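PDB 3HJR: aeromonas extracellular serine protease from Aeromonas sobria, which cleaves peptide bonds that follow two basic residues, one of them lysine, and activates the host kallikrein/kinin system as a probable virulence factor. Local coordinates for residues W254-S259 and N276-A281; A474-V479 and R532-K537; G265-Y270 and S409-F414. All blocks are in the same frame, centred on the assembly; numbering follows the deposited sequence.

Interaction 1: residues W254-S259 and N276-A281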
# COMPACT_ATOMS: atom_id res chain seq x y z
N TRP A 254 8.20 9.35 -1.67
CA TRP A 254 9.06 8.46 -2.51
C TRP A 254 8.43 7.06 -2.62
O TRP A 254 8.56 6.40 -3.65
CB TRP A 254 10.50 8.41 -2.01
CG TRP A 254 10.99 9.76 -1.67
CD1 TRP A 254 11.29 10.24 -0.43
CD2 TRP A 254 11.09 10.87 -2.57
NE1 TRP A 254 11.57 11.58 -0.50
CE2 TRP A 254 11.50 11.98 -1.80
CE3 TRP A 254 10.95 11.02 -3.94
CZ2 TRP A 254 11.73 13.26 -2.37
CZ3 TRP A 254 11.19 12.29 -4.51
CH2 TRP A 254 11.54 13.38 -3.71
N ASN A 255 7.80 6.61 -1.56
CA ASN A 255 6.96 5.40 -1.60
C ASN A 255 5.68 5.63 -2.38
O ASN A 255 4.90 6.58 -2.13
CB ASN A 255 6.58 4.92 -0.20
CG ASN A 255 7.68 4.19 0.49
OD1 ASN A 255 8.46 3.47 -0.14
ND2 ASN A 255 7.76 4.34 1.84
N LEU A 256 5.40 4.70 -3.30
CA LEU A 256 4.10 4.59 -3.93
C LEU A 256 3.37 3.51 -3.16
O LEU A 256 3.74 2.31 -3.20
CB LEU A 256 4.24 4.25 -5.39
CG LEU A 256 3.36 3.50 -6.37
CD1 LEU A 256 2.01 3.10 -6.02
CD2 LEU A 256 3.58 3.92 -7.81
N VAL A 257 2.37 3.97 -2.44
CA VAL A 257 1.66 3.16 -1.46
C VAL A 257 0.43 2.57 -2.09
O VAL A 257 -0.33 3.26 -2.75
CB VAL A 257 1.32 3.98 -0.19
CG1 VAL A 257 0.67 3.07 0.82
CG2 VAL A 257 2.59 4.59 0.42
N VAL A 258 0.24 1.26 -1.93
CA VAL A 258 -0.87 0.58 -2.59
C VAL A 258 -1.81 -0.18 -1.68
O VAL A 258 -1.39 -0.75 -0.68
CB VAL A 258 -0.39 -0.39 -3.66
CG1 VAL A 258 0.44 0.33 -4.70
CG2 VAL A 258 0.38 -1.53 -3.08
N SER A 259 -3.10 -0.11 -1.99
CA SER A 259 -4.10 -0.94 -1.36
C SER A 259 -4.35 -2.21 -2.16
O SER A 259 -3.94 -2.30 -3.33
CB SER A 259 -5.37 -0.11 -1.20
OG SER A 259 -6.02 0.16 -2.42
N ASN A 276 -3.30 8.72 1.29
CA ASN A 276 -2.00 8.48 0.71
C ASN A 276 -1.90 7.24 -0.18
O ASN A 276 -0.81 6.94 -0.70
CB ASN A 276 -0.88 8.47 1.77
CG ASN A 276 -1.04 7.32 2.79
OD1 ASN A 276 -0.04 6.71 3.23
ND2 ASN A 276 -2.26 7.07 3.19
N ILE A 277 -2.99 6.50 -0.37
CA ILE A 277 -2.98 5.40 -1.36
C ILE A 277 -2.81 6.01 -2.74
O ILE A 277 -3.47 6.98 -3.06
CB ILE A 277 -4.30 4.62 -1.30
CG1 ILE A 277 -4.53 3.96 0.07
CG2 ILE A 277 -4.35 3.58 -2.46
CD1 ILE A 277 -3.43 3.07 0.56
N PHE A 278 -1.87 5.51 -3.55
CA PHE A 278 -1.70 5.96 -4.92
C PHE A 278 -2.57 5.13 -5.89
O PHE A 278 -3.18 5.69 -6.79
CB PHE A 278 -0.22 5.89 -5.32
CG PHE A 278 0.08 6.70 -6.56
CD1 PHE A 278 0.19 8.08 -6.49
CD2 PHE A 278 0.12 6.09 -7.81
CE1 PHE A 278 0.46 8.85 -7.65
CE2 PHE A 278 0.34 6.84 -8.96
CZ PHE A 278 0.52 8.22 -8.89
N LEU A 279 -2.56 3.81 -5.74
CA LEU A 279 -3.40 2.94 -6.56
C LEU A 279 -3.76 1.67 -5.85
O LEU A 279 -3.22 1.35 -4.80
CB LEU A 279 -2.68 2.55 -7.85
CG LEU A 279 -1.29 2.08 -7.82
CD1 LEU A 279 -1.21 0.58 -7.53
CD2 LEU A 279 -0.56 2.47 -9.21
N SER A 280 -4.69 0.95 -6.46
CA SER A 280 -5.15 -0.35 -6.00
C SER A 280 -4.53 -1.39 -6.90
O SER A 280 -4.44 -1.20 -8.12
CB SER A 280 -6.67 -0.40 -6.12
OG SER A 280 -7.22 -1.69 -5.87
N ALA A 281 -4.09 -2.48 -6.30
CA ALA A 281 -3.63 -3.61 -7.06
C ALA A 281 -4.07 -4.94 -6.42
O ALA A 281 -4.62 -4.99 -5.32
CB ALA A 281 -2.12 -3.55 -7.22
O HOH W 1 1.27 6.78 -2.50
O HOH W 2 -7.89 -1.74 -3.23

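Interaction 2: residues A474-V479 and R532-K537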
# COMPACT_ATOMS: atom_id res chain seq x y z
N ALA A 474 1.50 15.94 -4.87
CA ALA A 474 1.15 15.45 -3.54
C ALA A 474 1.37 16.55 -2.50
O ALA A 474 2.16 17.49 -2.70
CB ALA A 474 1.99 14.23 -3.18
N VAL A 475 0.70 16.39 -1.37
CA VAL A 475 0.94 17.28 -0.25
C VAL A 475 1.23 16.47 0.98
O VAL A 475 0.62 15.42 1.20
CB VAL A 475 -0.27 18.18 0.02
CG1 VAL A 475 -0.51 19.13 -1.17
CG2 VAL A 475 -1.48 17.38 0.31
N GLN A 476 2.19 16.96 1.76
CA GLN A 476 2.54 16.39 3.05
C GLN A 476 2.14 17.38 4.12
O GLN A 476 2.24 18.59 3.93
CB GLN A 476 4.03 16.10 3.13
CG GLN A 476 4.54 14.97 2.24
CD GLN A 476 6.04 14.91 2.27
OE1 GLN A 476 6.71 15.95 2.11
NE2 GLN A 476 6.59 13.71 2.51
N VAL A 477 1.69 16.86 5.25
CA VAL A 477 1.39 17.67 6.40
C VAL A 477 2.14 17.02 7.57
O VAL A 477 2.33 15.81 7.58
CB VAL A 477 -0.15 17.68 6.55
CG1 VAL A 477 -0.67 18.05 7.95
CG2 VAL A 477 -0.76 18.60 5.48
N MET A 478 2.58 17.83 8.54
CA MET A 478 2.90 17.34 9.89
C MET A 478 1.98 18.03 10.88
O MET A 478 1.70 19.21 10.74
CB MET A 478 4.34 17.66 10.29
CG MET A 478 5.39 17.03 9.38
SD MET A 478 7.04 17.10 10.03
CE MET A 478 7.28 15.29 10.56
N VAL A 479 1.51 17.31 11.88
CA VAL A 479 0.54 17.90 12.81
C VAL A 479 0.94 17.63 14.25
O VAL A 479 1.38 16.54 14.57
CB VAL A 479 -0.88 17.37 12.57
CG1 VAL A 479 -0.93 15.87 12.73
CG2 VAL A 479 -1.90 18.04 13.48
N ARG A 532 3.29 12.82 10.49
CA ARG A 532 3.24 13.07 9.05
C ARG A 532 2.08 12.32 8.37
O ARG A 532 1.81 11.14 8.67
CB ARG A 532 4.59 12.76 8.38
CG ARG A 532 4.73 13.34 6.96
CD ARG A 532 6.09 13.13 6.37
NE ARG A 532 6.46 11.72 6.34
CZ ARG A 532 7.66 11.26 6.08
NH1 ARG A 532 7.89 9.97 6.10
NH2 ARG A 532 8.66 12.08 5.83
N MET A 533 1.38 13.03 7.47
CA MET A 533 0.36 12.45 6.59
C MET A 533 0.54 13.00 5.18
O MET A 533 1.11 14.09 5.01
CB MET A 533 -1.03 12.79 7.07
CG MET A 533 -1.32 12.26 8.45
SD MET A 533 -2.62 13.06 9.34
CE MET A 533 -1.85 14.38 9.97
N LEU A 534 0.04 12.27 4.19
CA LEU A 534 0.13 12.69 2.78
C LEU A 534 -1.22 12.47 2.10
O LEU A 534 -1.95 11.55 2.41
CB LEU A 534 1.28 11.94 2.04
CG LEU A 534 1.50 12.19 0.52
CD1 LEU A 534 2.97 12.07 0.13
CD2 LEU A 534 0.69 11.18 -0.33
N SER A 535 -1.56 13.34 1.16
CA SER A 535 -2.71 13.16 0.32
C SER A 535 -2.33 13.26 -1.15
O SER A 535 -1.60 14.19 -1.56
CB SER A 535 -3.73 14.24 0.61
OG SER A 535 -4.89 14.04 -0.18
N ASN A 536 -2.88 12.33 -1.93
CA ASN A 536 -2.84 12.36 -3.38
C ASN A 536 -4.11 12.96 -4.02
O ASN A 536 -4.19 13.07 -5.24
CB ASN A 536 -2.67 10.92 -3.89
CG ASN A 536 -1.32 10.33 -3.55
OD1 ASN A 536 -0.26 10.94 -3.77
ND2 ASN A 536 -1.33 9.09 -3.02
N LYS A 537 -5.10 13.35 -3.20
CA LYS A 537 -6.38 13.82 -3.65
C LYS A 537 -6.30 15.04 -4.58
O LYS A 537 -7.18 15.21 -5.43
CB LYS A 537 -7.29 14.12 -2.43
CG LYS A 537 -8.60 14.81 -2.73
CD LYS A 537 -9.51 13.97 -3.63
CE LYS A 537 -10.89 14.59 -3.87
NZ LYS A 537 -11.68 14.83 -2.59

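Interaction 3: residues G265-Y270 and S409-F414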
# COMPACT_ATOMS: atom_id res chain seq x y z
N GLY A 265 -13.44 -7.47 -7.52
CA GLY A 265 -13.28 -6.10 -7.95
C GLY A 265 -13.57 -5.07 -6.88
O GLY A 265 -13.84 -3.93 -7.20
N VAL A 266 -13.43 -5.46 -5.61
CA VAL A 266 -13.60 -4.50 -4.53
C VAL A 266 -12.43 -4.61 -3.56
O VAL A 266 -11.61 -5.56 -3.63
CB VAL A 266 -14.97 -4.67 -3.78
CG1 VAL A 266 -16.14 -4.45 -4.71
CG2 VAL A 266 -15.02 -6.03 -3.10
N ARG A 267 -12.33 -3.66 -2.65
CA ARG A 267 -11.26 -3.68 -1.67
C ARG A 267 -11.20 -5.02 -0.93
O ARG A 267 -12.20 -5.49 -0.40
CB ARG A 267 -11.39 -2.56 -0.64
CG ARG A 267 -10.19 -2.48 0.34
CD ARG A 267 -10.49 -2.95 1.81
NE ARG A 267 -11.57 -2.19 2.18
CZ ARG A 267 -12.58 -2.48 2.97
NH1 ARG A 267 -12.75 -3.58 3.75
NH2 ARG A 267 -13.46 -1.56 2.97
N SER A 268 -9.99 -5.57 -0.86
CA SER A 268 -9.75 -6.77 -0.05
C SER A 268 -10.11 -6.44 1.39
O SER A 268 -9.81 -5.38 1.88
CB SER A 268 -8.31 -7.22 -0.11
OG SER A 268 -7.97 -7.55 -1.44
N SER A 269 -10.84 -7.35 2.02
CA SER A 269 -11.44 -7.13 3.33
C SER A 269 -10.48 -6.46 4.33
O SER A 269 -10.89 -5.57 5.07
CB SER A 269 -11.90 -8.48 3.90
OG SER A 269 -10.83 -9.40 3.96
N TYR A 270 -9.23 -6.89 4.35
CA TYR A 270 -8.25 -6.52 5.37
C TYR A 270 -7.49 -5.23 5.00
O TYR A 270 -6.70 -4.74 5.82
CB TYR A 270 -7.23 -7.68 5.56
CG TYR A 270 -6.70 -8.15 4.23
CD1 TYR A 270 -5.85 -7.34 3.48
CD2 TYR A 270 -7.17 -9.33 3.66
CE1 TYR A 270 -5.39 -7.73 2.23
CE2 TYR A 270 -6.73 -9.72 2.40
CZ TYR A 270 -5.85 -8.91 1.69
OH TYR A 270 -5.45 -9.27 0.43
N SER A 409 -10.01 8.10 -4.69
CA SER A 409 -10.65 7.59 -3.47
C SER A 409 -9.57 7.11 -2.51
O SER A 409 -8.53 6.63 -2.95
CB SER A 409 -11.60 6.43 -3.79
OG SER A 409 -10.92 5.34 -4.38
N PRO A 410 -9.77 7.22 -1.20
CA PRO A 410 -8.77 6.69 -0.26
C PRO A 410 -8.68 5.15 -0.28
O PRO A 410 -7.65 4.59 0.05
CB PRO A 410 -9.22 7.22 1.11
CG PRO A 410 -10.71 7.50 0.90
CD PRO A 410 -10.90 7.89 -0.53
N THR A 411 -9.72 4.49 -0.79
CA THR A 411 -9.72 3.04 -0.84
C THR A 411 -8.90 2.54 -2.02
O THR A 411 -8.06 1.64 -1.87
CB THR A 411 -11.19 2.55 -0.96
OG1 THR A 411 -11.90 2.81 0.28
CG2 THR A 411 -11.22 1.03 -1.15
N TYR A 412 -9.11 3.15 -3.18
CA TYR A 412 -8.50 2.66 -4.42
C TYR A 412 -7.45 3.61 -5.01
O TYR A 412 -6.85 3.32 -6.05
CB TYR A 412 -9.55 2.35 -5.46
CG TYR A 412 -10.61 1.39 -5.00
CD1 TYR A 412 -11.87 1.85 -4.66
CD2 TYR A 412 -10.34 0.04 -4.86
CE1 TYR A 412 -12.85 0.99 -4.25
CE2 TYR A 412 -11.31 -0.85 -4.44
CZ TYR A 412 -12.57 -0.38 -4.14
OH TYR A 412 -13.52 -1.25 -3.67
N GLY A 413 -7.17 4.70 -4.33
CA GLY A 413 -6.30 5.72 -4.88
C GLY A 413 -6.91 6.23 -6.18
O GLY A 413 -8.10 6.52 -6.26
N PHE A 414 -6.09 6.33 -7.20
CA PHE A 414 -6.51 6.73 -8.53
C PHE A 414 -7.23 5.62 -9.27
O PHE A 414 -7.89 5.89 -10.29
CB PHE A 414 -5.32 7.25 -9.35
CG PHE A 414 -4.72 8.52 -8.77
CD1 PHE A 414 -5.48 9.69 -8.78
CD2 PHE A 414 -3.47 8.53 -8.22
CE1 PHE A 414 -4.94 10.86 -8.24
CE2 PHE A 414 -2.95 9.69 -7.67
CZ PHE A 414 -3.71 10.83 -7.67
O HOH W 3 -13.55 0.83 1.36

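Interaction 1: residues W254-S259 and N276-A281
F278 N donates to V257 O over 2.8 Å in an almost straight bond (169° at the hydrogen) that lies in the carbonyl plane. This pairing joins the last two strands of the parallel sheet at the centre of the subtilisin domain, 255-261 and the outermost 277-282. Further along, S259 is gripped through both backbone groups: its N donates to L279 O, and its O accepts from A281 N at 3.0 Å. L279 N, which falls between these bonds, is buried with no partner in the model. Two waters extend the seam. One accepts from V257 N and donates to N276 O; the other bridges the hydroxyls of S259 and S280, while S259 OG also bonds to T411 O.

Away from the backbone, L256 CD1 lies 3.6 Å from F278 CB and also meets L279 CG, the leucine crossing each of the two side chains at about a right angle. With CG anti to N (chi1 -164°), the F278 ring sits by the L256 methyls, and it meets F414 edge-to-face. Helices 335-352 and 358-368 cover this side: V258 rests on T339 and T342, L279 on T342 and L365. On the face that carries S259, I277 CG2 approaches S259 OG. V258 and L279 run side by side, and their methyls press together more tightly than usual, V258 CG1 to L279 CD1 at 3.3 Å.

Interaction 2: residues A474-V479 and R532-K537
V477 and M533 face each other as a hydrogen-bonded pair, V477 N donating to M533 O at 2.8 Å and M533 N returning a bond to V477 O at 2.9 Å. V475 and S535 form a second such pair, so four bonds tie strands 472-482 and 527-535 into an antiparallel ladder of the P-domain. The non-hydrogen-bonded pair Q476 and L534 lies between them, its backbones drawn closer, with Q476 CA 3.3 Å from M533 O in a CA-H...O contact.

The tight packing is on the face carrying V475, V477 and M533. A bend at chi3 (-83°) carries the M533 methyl across to V479, where CE and V479 CG1 are only 3.3 Å apart, closer than usual van der Waals contact. V475 CG2 lies 3.9 Å from S535 CB, and L493 of strand 489-494 packs over both V475 and V477.

The other face is looser and more polar. L534 CD1 reaches Q476 CG and A474 CB, but M478, partly exposed, makes only a distant contact through its methyl with R532 CB, 4.3 Å away. Q476 and R532 extend side by side, their amide and guanidinium planes 16° apart, with Q476 NE2 3.9 Å from R532 CD. Both reach the subtilisin domain: Q476 NE2 donates to S251 O, while R532 uses NE for S251 OG, NH1 for P248 O and NH2 for a salt bridge to D197. Q476 OE1 instead accepts from R591 within the P-domain. With several partners around it, the guanidinium is probably held rigidly and its charge largely balanced. The face of V477 and M533 is thus mostly apolar, whereas that of Q476 and R532 mixes apolar packing with polar bonds between the domains.

Interaction 3: residues G265-Y270 and S409-F414
V266 and R267 receive the hydroxyl of Y412 where the loop after strand 255-261 meets the loop that precedes helix 419-426. At V266 the approach is plain packing: Y412 OH sits 3.4 Å from V266 CA and 3.7 Å from V266 CB, and the backbone of V266 passes by the rim of the tyrosine ring, with V266 C near the ring plane.

R267 makes the larger part of this loop's side of the contact. Its backbone N also lies near the plane of the ring, at the edge, and donates to Y412 OH over 2.9 Å, the bond bent to 140° at the hydrogen. The same hydroxyl bonds to D373, so one oxygen joins the backbone of the loop to a carboxylate. R267 CB then meets T411 CG2 at 3.6 Å, the two side chains crossing at about a right angle. That methyl has a second role, lying 3.4 Å above the centre of the Y412 ring; it thus touches the ring face and, in a direction roughly perpendicular to that, the aliphatic start of the arginine.

Bends at chi2 (-108°) and chi3 (-55°) fold the arginine, bringing its guanidinium alongside S269. There R267 NH1 donates to S269 O at 3.0 Å, approaching from above the carbonyl plane. R267 NH2 donates at 2.9 Å to a water in the guanidinium plane, and this water also bonds to T411 OG1. F220 adds a cation-pi contact.

At the other end of the contact, S409 OG accepts from Y412 N in an ST motif that ties down the turn bearing the tyrosine. The link between the loops is therefore small and mixed in character: a single direct hydrogen bond, a water bridge and one methyl contact, with the charge of R267 probably eased by its carbonyl, water and aromatic neighbours.

Interactions 1 and 3 have centres about 10 Å apart, and their segments alternate along the chain. Two probable hydrogen bonds connect them: S259 OG lies 2.6 Å from T411 O, and F278 O lies 3.0 Å from F414 N. Loop 409-414 thus lies against the edge strand of the subtilisin sheet. Interaction 2, in the P-domain, is centred about 13 Å from interaction 1 and joins it through N536 ND2, 3.0 Å from I277 O. Interactions 2 and 3 are about 19 Å apart and touch where F414 CZ packs against N536 O. Interaction 1 lies nearest the predicted charge-relay residues, the V258 side chain being about 9 Å from that of S336.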